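PDB 5F5T: putative uncharacterized protein from Chaetomium thermophilum, which is a Prp38-family splicing factor, probably required for pre-mRNA splicing in the nucleus as a spliceosome component. Local coordinates for residues A[127-132]-A[179-184]; A[135-140]-A[169-174]. All blocks are in the same frame, centred on the assembly; numbering follows the deposited sequence.

Contact 1: residues A[127-132]-A[179-184]; sequences IRLTRP and TSLWKM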
ATOM      1  N   ILE A 127       0.129  -2.157  -8.172  1.00 63.47           N
ATOM      2  CA  ILE A 127      -0.086  -3.543  -7.788  1.00 60.18           C
ATOM      3  C   ILE A 127      -1.205  -3.634  -6.756  1.00 70.33           C
ATOM      4  O   ILE A 127      -2.097  -4.473  -6.873  1.00 72.21           O
ATOM      5  CB  ILE A 127       1.198  -4.181  -7.232  1.00 64.85           C
ATOM      6  CG1 ILE A 127       2.184  -4.450  -8.371  1.00 63.25           C
ATOM      7  CG2 ILE A 127       0.880  -5.477  -6.493  1.00 59.34           C
ATOM      8  CD1 ILE A 127       3.445  -5.173  -7.942  1.00 63.44           C
ATOM      9  N   ARG A 128      -1.173  -2.748  -5.764  1.00 57.72           N
ATOM     10  CA  ARG A 128      -2.214  -2.721  -4.742  1.00 58.86           C
ATOM     11  C   ARG A 128      -3.576  -2.446  -5.376  1.00 66.62           C
ATOM     12  O   ARG A 128      -4.599  -2.982  -4.946  1.00 56.87           O
ATOM     13  CB  ARG A 128      -1.903  -1.669  -3.675  1.00 48.57           C
ATOM     14  CG  ARG A 128      -3.033  -1.447  -2.682  1.00 50.83           C
ATOM     15  CD  ARG A 128      -3.180  -2.664  -1.778  1.00 47.41           C
ATOM     16  NE  ARG A 128      -4.242  -2.518  -0.785  1.00 56.81           N
ATOM     17  CZ  ARG A 128      -5.542  -2.618  -1.045  1.00 63.68           C
ATOM     18  NH1 ARG A 128      -5.963  -2.860  -2.277  1.00 76.90           N
ATOM     19  NH2 ARG A 128      -6.423  -2.467  -0.069  1.00 53.90           N
ATOM     20  N   LEU A 129      -3.576  -1.598  -6.398  1.00 56.08           N
ATOM     21  CA  LEU A 129      -4.801  -1.265  -7.113  1.00 68.66           C
ATOM     22  C   LEU A 129      -5.364  -2.416  -7.948  1.00 74.55           C
ATOM     23  O   LEU A 129      -6.579  -2.596  -8.008  1.00 76.01           O
ATOM     24  CB  LEU A 129      -4.567  -0.055  -8.017  1.00 59.76           C
ATOM     25  CG  LEU A 129      -4.292   1.271  -7.307  1.00 60.95           C
ATOM     26  CD1 LEU A 129      -4.052   2.377  -8.325  1.00 55.13           C
ATOM     27  CD2 LEU A 129      -5.429   1.629  -6.365  1.00 52.88           C
ATOM     28  N   THR A 130      -4.492  -3.185  -8.600  1.00 68.99           N
ATOM     29  CA  THR A 130      -4.946  -4.101  -9.652  1.00 69.39           C
ATOM     30  C   THR A 130      -4.780  -5.602  -9.403  1.00 71.32           C
ATOM     31  O   THR A 130      -5.202  -6.408 -10.231  1.00 75.14           O
ATOM     32  CB  THR A 130      -4.215  -3.798 -10.974  1.00 64.66           C
ATOM     33  OG1 THR A 130      -2.816  -4.074 -10.818  1.00 63.73           O
ATOM     34  CG2 THR A 130      -4.405  -2.345 -11.368  1.00 60.62           C
ATOM     35  N   ARG A 131      -4.191  -5.986  -8.277  1.00 74.29           N
ATOM     36  CA  ARG A 131      -3.801  -7.381  -8.077  1.00 72.84           C
ATOM     37  C   ARG A 131      -4.574  -8.043  -6.945  1.00 78.16           C
ATOM     38  O   ARG A 131      -4.992  -7.372  -6.012  1.00 75.19           O
ATOM     39  CB  ARG A 131      -2.299  -7.481  -7.793  1.00 69.65           C
ATOM     40  CG  ARG A 131      -1.490  -8.094  -8.919  1.00 79.15           C
ATOM     41  CD  ARG A 131      -1.564  -7.225 -10.151  1.00 83.51           C
ATOM     42  NE  ARG A 131      -0.887  -7.824 -11.296  1.00 99.14           N
ATOM     43  CZ  ARG A 131      -0.872  -7.280 -12.508  1.00101.38           C
ATOM     44  NH1 ARG A 131      -1.496  -6.129 -12.722  1.00 66.62           N
ATOM     45  NH2 ARG A 131      -0.233  -7.883 -13.504  1.00106.89           N
ATOM     46  N   PRO A 132      -4.783  -9.368  -7.039  1.00 58.21           N
ATOM     47  CA  PRO A 132      -5.466 -10.130  -5.984  1.00 71.04           C
ATOM     48  C   PRO A 132      -4.742 -10.017  -4.639  1.00 78.83           C
ATOM     49  O   PRO A 132      -3.523  -9.817  -4.614  1.00 84.71           O
ATOM     50  CB  PRO A 132      -5.425 -11.567  -6.511  1.00 63.52           C
ATOM     51  CG  PRO A 132      -5.355 -11.406  -7.994  1.00 69.35           C
ATOM     52  CD  PRO A 132      -4.468 -10.215  -8.202  1.00 75.60           C
ATOM     53  N   THR A 179      -7.015   7.851  -3.418  1.00 71.33           N
ATOM     54  CA  THR A 179      -7.600   6.718  -4.117  1.00 68.63           C
ATOM     55  C   THR A 179      -8.093   5.667  -3.131  1.00 69.30           C
ATOM     56  O   THR A 179      -7.363   5.264  -2.226  1.00 78.18           O
ATOM     57  CB  THR A 179      -6.583   6.068  -5.071  1.00 63.28           C
ATOM     58  OG1 THR A 179      -6.152   7.028  -6.043  1.00 80.41           O
ATOM     59  CG2 THR A 179      -7.192   4.863  -5.778  1.00 66.88           C
ATOM     60  N   SER A 180      -9.319   5.198  -3.333  1.00 72.71           N
ATOM     61  CA  SER A 180      -9.847   4.108  -2.529  1.00 68.27           C
ATOM     62  C   SER A 180      -9.330   2.800  -3.100  1.00 77.05           C
ATOM     63  O   SER A 180      -9.484   2.526  -4.293  1.00 90.52           O
ATOM     64  CB  SER A 180     -11.371   4.124  -2.508  1.00 64.31           C
ATOM     65  OG  SER A 180     -11.853   5.166  -1.680  1.00 86.48           O
ATOM     66  N   LEU A 181      -8.739   1.983  -2.240  1.00 77.02           N
ATOM     67  CA  LEU A 181      -8.146   0.731  -2.677  1.00 71.32           C
ATOM     68  C   LEU A 181      -9.179  -0.353  -2.467  1.00 73.13           C
ATOM     69  O   LEU A 181      -9.911  -0.320  -1.478  1.00 85.30           O
ATOM     70  CB  LEU A 181      -6.875   0.426  -1.887  1.00 65.29           C
ATOM     71  CG  LEU A 181      -5.999   1.615  -1.486  1.00 64.77           C
ATOM     72  CD1 LEU A 181      -4.864   1.166  -0.571  1.00 48.20           C
ATOM     73  CD2 LEU A 181      -5.451   2.315  -2.717  1.00 69.94           C
ATOM     74  N   TRP A 182      -9.261  -1.294  -3.402  1.00 67.05           N
ATOM     75  CA  TRP A 182     -10.327  -2.282  -3.358  1.00 71.37           C
ATOM     76  C   TRP A 182     -10.176  -3.041  -2.051  1.00 73.10           C
ATOM     77  O   TRP A 182      -9.054  -3.362  -1.641  1.00 68.87           O
ATOM     78  CB  TRP A 182     -10.263  -3.240  -4.542  1.00 77.97           C
ATOM     79  CG  TRP A 182      -9.035  -4.082  -4.569  1.00 65.45           C
ATOM     80  CD1 TRP A 182      -7.775  -3.708  -4.926  1.00 65.49           C
ATOM     81  CD2 TRP A 182      -8.966  -5.471  -4.237  1.00 68.82           C
ATOM     82  NE1 TRP A 182      -6.917  -4.782  -4.820  1.00 57.80           N
ATOM     83  CE2 TRP A 182      -7.631  -5.876  -4.402  1.00 65.07           C
ATOM     84  CE3 TRP A 182      -9.910  -6.413  -3.818  1.00 72.06           C
ATOM     85  CZ2 TRP A 182      -7.215  -7.183  -4.155  1.00 63.80           C
ATOM     86  CZ3 TRP A 182      -9.496  -7.705  -3.571  1.00 75.90           C
ATOM     87  CH2 TRP A 182      -8.160  -8.081  -3.743  1.00 67.70           C
ATOM     88  N   LYS A 183     -11.294  -3.304  -1.385  1.00 64.72           N
ATOM     89  CA  LYS A 183     -11.230  -3.948  -0.084  1.00 70.45           C
ATOM     90  C   LYS A 183     -10.668  -5.360  -0.206  1.00 77.12           C
ATOM     91  O   LYS A 183     -11.061  -6.122  -1.086  1.00 90.05           O
ATOM     92  CB  LYS A 183     -12.611  -3.955   0.574  1.00 68.00           C
ATOM     93  CG  LYS A 183     -13.118  -2.560   0.950  1.00 85.47           C
ATOM     94  CD  LYS A 183     -14.617  -2.547   1.198  1.00110.34           C
ATOM     95  CE  LYS A 183     -15.148  -1.136   1.411  1.00113.86           C
ATOM     96  NZ  LYS A 183     -15.517  -0.946   2.844  1.00119.93           N
ATOM     97  N   MET A 184      -9.786  -5.712   0.722  1.00 79.36           N
ATOM     98  CA  MET A 184      -9.066  -6.979   0.679  1.00 57.48           C
ATOM     99  C   MET A 184      -9.444  -7.829   1.870  1.00 71.23           C
ATOM    100  O   MET A 184      -9.905  -7.310   2.889  1.00 80.24           O
ATOM    101  CB  MET A 184      -7.555  -6.754   0.705  1.00 65.22           C
ATOM    102  CG  MET A 184      -6.940  -6.271  -0.587  1.00 75.84           C
ATOM    103  SD  MET A 184      -5.136  -6.193  -0.476  1.00 73.24           S
ATOM    104  CE  MET A 184      -4.760  -5.821  -2.174  1.00136.07           C
TER
HETATM  105  O   HOH W   1      -8.113  -0.559  -5.875  1.00 76.02           O

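Contact 2: residues A[135-140]-A[169-174]; sequences EVYTLL and DLLTKD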
ATOM      1  N   GLU A 135      -1.572 -12.163  -3.690  1.00 74.86           N
ATOM      2  CA  GLU A 135      -0.460 -11.746  -4.528  1.00 69.62           C
ATOM      3  C   GLU A 135       0.086 -10.406  -4.062  1.00 73.59           C
ATOM      4  O   GLU A 135       1.291 -10.186  -4.078  1.00 73.90           O
ATOM      5  CB  GLU A 135      -0.894 -11.660  -5.992  1.00 81.72           C
ATOM      6  CG  GLU A 135       0.218 -11.937  -6.988  1.00 96.45           C
ATOM      7  CD  GLU A 135      -0.202 -11.650  -8.415  1.00112.21           C
ATOM      8  OE1 GLU A 135       0.668 -11.272  -9.229  1.00108.25           O
ATOM      9  OE2 GLU A 135      -1.402 -11.806  -8.725  1.00124.91           O
ATOM     10  N   VAL A 136      -0.806  -9.518  -3.640  1.00 61.36           N
ATOM     11  CA  VAL A 136      -0.394  -8.199  -3.178  1.00 65.31           C
ATOM     12  C   VAL A 136       0.452  -8.297  -1.912  1.00 64.12           C
ATOM     13  O   VAL A 136       1.493  -7.645  -1.799  1.00 66.00           O
ATOM     14  CB  VAL A 136      -1.601  -7.299  -2.921  1.00 67.55           C
ATOM     15  CG1 VAL A 136      -1.185  -6.067  -2.121  1.00 63.78           C
ATOM     16  CG2 VAL A 136      -2.211  -6.885  -4.243  1.00 70.73           C
ATOM     17  N   TYR A 137       0.007  -9.116  -0.965  1.00 59.47           N
ATOM     18  CA  TYR A 137       0.766  -9.308   0.263  1.00 58.41           C
ATOM     19  C   TYR A 137       2.139  -9.889  -0.065  1.00 67.79           C
ATOM     20  O   TYR A 137       3.166  -9.371   0.388  1.00 69.73           O
ATOM     21  CB  TYR A 137       0.021 -10.226   1.233  1.00 65.01           C
ATOM     22  CG  TYR A 137      -1.167  -9.568   1.899  1.00 80.51           C
ATOM     23  CD1 TYR A 137      -0.996  -8.524   2.798  1.00 68.50           C
ATOM     24  CD2 TYR A 137      -2.459 -10.007   1.640  1.00 69.76           C
ATOM     25  CE1 TYR A 137      -2.085  -7.923   3.407  1.00 72.49           C
ATOM     26  CE2 TYR A 137      -3.549  -9.415   2.242  1.00 70.28           C
ATOM     27  CZ  TYR A 137      -3.360  -8.376   3.125  1.00 77.31           C
ATOM     28  OH  TYR A 137      -4.450  -7.788   3.726  1.00 91.99           O
ATOM     29  N   THR A 138       2.154 -10.952  -0.869  1.00 68.22           N
ATOM     30  CA  THR A 138       3.405 -11.641  -1.188  1.00 71.26           C
ATOM     31  C   THR A 138       4.393 -10.735  -1.928  1.00 73.71           C
ATOM     32  O   THR A 138       5.588 -10.759  -1.646  1.00 75.82           O
ATOM     33  CB  THR A 138       3.167 -12.908  -2.037  1.00 59.26           C
ATOM     34  OG1 THR A 138       2.462 -12.562  -3.233  1.00 96.30           O
ATOM     35  CG2 THR A 138       2.363 -13.932  -1.256  1.00 67.21           C
ATOM     36  N   LEU A 139       3.895  -9.951  -2.881  1.00 65.81           N
ATOM     37  CA  LEU A 139       4.748  -9.057  -3.663  1.00 68.68           C
ATOM     38  C   LEU A 139       5.251  -7.863  -2.872  1.00 57.28           C
ATOM     39  O   LEU A 139       6.430  -7.528  -2.942  1.00 75.49           O
ATOM     40  CB  LEU A 139       4.011  -8.550  -4.908  1.00 61.98           C
ATOM     41  CG  LEU A 139       3.662  -9.566  -5.996  1.00 70.78           C
ATOM     42  CD1 LEU A 139       2.638  -8.986  -6.957  1.00 66.07           C
ATOM     43  CD2 LEU A 139       4.916  -9.988  -6.735  1.00 73.32           C
ATOM     44  N   LEU A 140       4.356  -7.210  -2.137  1.00 75.19           N
ATOM     45  CA  LEU A 140       4.699  -5.944  -1.491  1.00 57.23           C
ATOM     46  C   LEU A 140       5.408  -6.089  -0.147  1.00 60.09           C
ATOM     47  O   LEU A 140       6.259  -5.270   0.185  1.00 59.09           O
ATOM     48  CB  LEU A 140       3.448  -5.090  -1.301  1.00 51.92           C
ATOM     49  CG  LEU A 140       2.718  -4.706  -2.584  1.00 56.18           C
ATOM     50  CD1 LEU A 140       1.675  -3.634  -2.301  1.00 50.43           C
ATOM     51  CD2 LEU A 140       3.710  -4.239  -3.633  1.00 46.71           C
ATOM     52  N   ASP A 169       1.374   1.302   4.433  1.00 56.48           N
ATOM     53  CA  ASP A 169       0.139   2.038   4.182  1.00 53.12           C
ATOM     54  C   ASP A 169      -0.719   1.352   3.121  1.00 66.57           C
ATOM     55  O   ASP A 169      -1.930   1.224   3.279  1.00 53.19           O
ATOM     56  CB  ASP A 169       0.436   3.474   3.758  1.00 48.97           C
ATOM     57  CG  ASP A 169       0.747   4.378   4.936  1.00 73.36           C
ATOM     58  OD1 ASP A 169       0.678   3.898   6.087  1.00 68.39           O
ATOM     59  OD2 ASP A 169       1.035   5.574   4.712  1.00 73.33           O
ATOM     60  N   LEU A 170      -0.082   0.906   2.045  1.00 52.18           N
ATOM     61  CA  LEU A 170      -0.782   0.184   0.989  1.00 48.73           C
ATOM     62  C   LEU A 170      -1.420  -1.091   1.529  1.00 68.24           C
ATOM     63  O   LEU A 170      -2.526  -1.467   1.140  1.00 70.78           O
ATOM     64  CB  LEU A 170       0.178  -0.160  -0.147  1.00 45.67           C
ATOM     65  CG  LEU A 170       0.738   0.996  -0.967  1.00 51.70           C
ATOM     66  CD1 LEU A 170       1.801   0.473  -1.919  1.00 46.71           C
ATOM     67  CD2 LEU A 170      -0.388   1.670  -1.737  1.00 44.61           C
ATOM     68  N   LEU A 171      -0.692  -1.767   2.410  1.00 64.14           N
ATOM     69  CA  LEU A 171      -1.136  -3.030   2.984  1.00 56.52           C
ATOM     70  C   LEU A 171      -2.183  -2.910   4.098  1.00 58.22           C
ATOM     71  O   LEU A 171      -2.896  -3.872   4.373  1.00 79.54           O
ATOM     72  CB  LEU A 171       0.079  -3.802   3.497  1.00 47.19           C
ATOM     73  CG  LEU A 171       1.070  -4.166   2.388  1.00 60.20           C
ATOM     74  CD1 LEU A 171       2.221  -4.992   2.934  1.00 57.05           C
ATOM     75  CD2 LEU A 171       0.356  -4.894   1.251  1.00 51.91           C
ATOM     76  N   THR A 172      -2.262  -1.758   4.760  1.00 55.81           N
ATOM     77  CA  THR A 172      -3.124  -1.643   5.942  1.00 60.44           C
ATOM     78  C   THR A 172      -4.183  -0.543   5.882  1.00 66.88           C
ATOM     79  O   THR A 172      -4.990  -0.409   6.801  1.00 60.98           O
ATOM     80  CB  THR A 172      -2.291  -1.394   7.216  1.00 59.89           C
ATOM     81  OG1 THR A 172      -1.745  -0.070   7.180  1.00 67.00           O
ATOM     82  CG2 THR A 172      -1.164  -2.408   7.333  1.00 60.38           C
ATOM     83  N   LYS A 173      -4.184   0.252   4.820  1.00 62.38           N
ATOM     84  CA  LYS A 173      -5.080   1.400   4.774  1.00 59.54           C
ATOM     85  C   LYS A 173      -6.091   1.281   3.637  1.00 62.66           C
ATOM     86  O   LYS A 173      -5.816   0.667   2.604  1.00 59.53           O
ATOM     87  CB  LYS A 173      -4.280   2.695   4.634  1.00 61.81           C
ATOM     88  CG  LYS A 173      -3.972   3.370   5.961  1.00 80.00           C
ATOM     89  CD  LYS A 173      -2.978   4.506   5.794  1.00 91.17           C
ATOM     90  CE  LYS A 173      -2.953   5.393   7.030  1.00106.30           C
ATOM     91  NZ  LYS A 173      -1.838   5.040   7.952  1.00111.61           N
ATOM     92  N   ASP A 174      -7.270   1.861   3.848  1.00 58.05           N
ATOM     93  CA  ASP A 174      -8.342   1.863   2.854  1.00 61.55           C
ATOM     94  C   ASP A 174      -8.151   2.914   1.766  1.00 73.88           C
ATOM     95  O   ASP A 174      -8.545   2.700   0.622  1.00 83.62           O
ATOM     96  CB  ASP A 174      -9.697   2.067   3.537  1.00 53.84           C
ATOM     97  CG  ASP A 174     -10.134   0.852   4.334  1.00 73.82           C
ATOM     98  OD1 ASP A 174      -9.711  -0.271   3.984  1.00 67.94           O
ATOM     99  OD2 ASP A 174     -10.898   1.020   5.306  1.00 87.23           O
TER
HETATM  100  O   HOH W   2      -5.433  -5.214   4.641  1.00 77.48           O

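Contact 1: residues A[127-132]-A[179-184]
The guanidinium of Arg128 lies sandwiched between Leu181 and Met184. Over one face sits Leu181 CB, 3.4 Å from Arg128 CZ; over the opposite face the thioether of Met184 is laid flat, with SD above the centre of the group at 3.6 Å from CZ. In the plane, NH1 and NH2 reach end-on to a single acceptor, Trp182 O, each at 3.2 Å, while NE turns to Leu170 O. A bend at chi2 (70°) swings the arginine across to this carbonyl. The Trp182 indole returns toward the helix, its NE1 giving a weak, bent bond to Arg128 O (2.9 Å, 126°), and the guanidinium lies off-centre over its five-membered ring as a cation-pi pair. Beside the arginine, Leu129 CD2 packs on Leu181 CD2 at 3.7 Å, and a water accepts from Trp182 N and donates weakly to Leu129 O. A leucine in place of Arg128 would probably leave the carbonyls of Trp182 and Leu170 without these donors and Met184 without its flat partner. Within the Prp38-family domain, the arginine thus ties the C-terminal end of helix 117-130 to the extended chain that follows the 175-176/179-180 hairpin.

Contact 2: residues A[135-140]-A[169-174]
Tyr137 OH and Leu171 O are joined through one water, 2.9 Å from each, which donates to the carbonyl; the same hydroxyl is also hydrogen-bonded to Arg185 O, so it has both a water and a backbone carbonyl as partners. This bridge lies beside a helix-helix packing contact in the α-helical Prp38-family domain, where helix 133-140 meets the C-terminal end of helix 163-172. The direct contacts between the two segments are apolar. Leu171 carries most of them through one methyl, CD2, which Val136, Tyr137 and Leu140 surround: Val136 CG1 is 3.9 Å from it and Leu140 CD1 4.0 Å. The Leu171 side chain runs antiparallel to those of Val136 and Tyr137, alongside them, and its methyl meets the tyrosine ring obliquely at CD1, 4.2 Å away. With its CG beside the backbone N (chi1 -62°), the leucine leans across to helix 133-140 although its CB does not point straight at it. Ala124 of helix 117-130 touches both Leu140 and Leu170, which places this part of the contact against a third helix, while Leu190 of helix 187-192 packs on Tyr137. Leu170, one residue before Leu171, approaches Leu140 at about a right angle, and the two meet through their methyls, with Leu140 CD1 standing 4.1 Å from Leu170 CD1.

How the contacts relate
Both contacts are largely buried, about 8 Å apart between centres, and belong to the same Prp38-family domain, yet their chemistry differs. Contact 1 sets a helix end against extended chain, where backbone carbonyls are accessible to an arginine and an indole; contact 2 sets helix against helix, where apolar side chains, aliphatic apart from Tyr137, make the direct contacts and the polar link is a water bridge. Helices 117-130 and 133-140 follow each other in sequence, so successive helices face 179-184 and 169-174 respectively. The contacts also touch directly: Arg128 of contact 1 shares Leu170 with contact 2, and Leu181 N is hydrogen-bonded to Asp174 O at 3.0 Å.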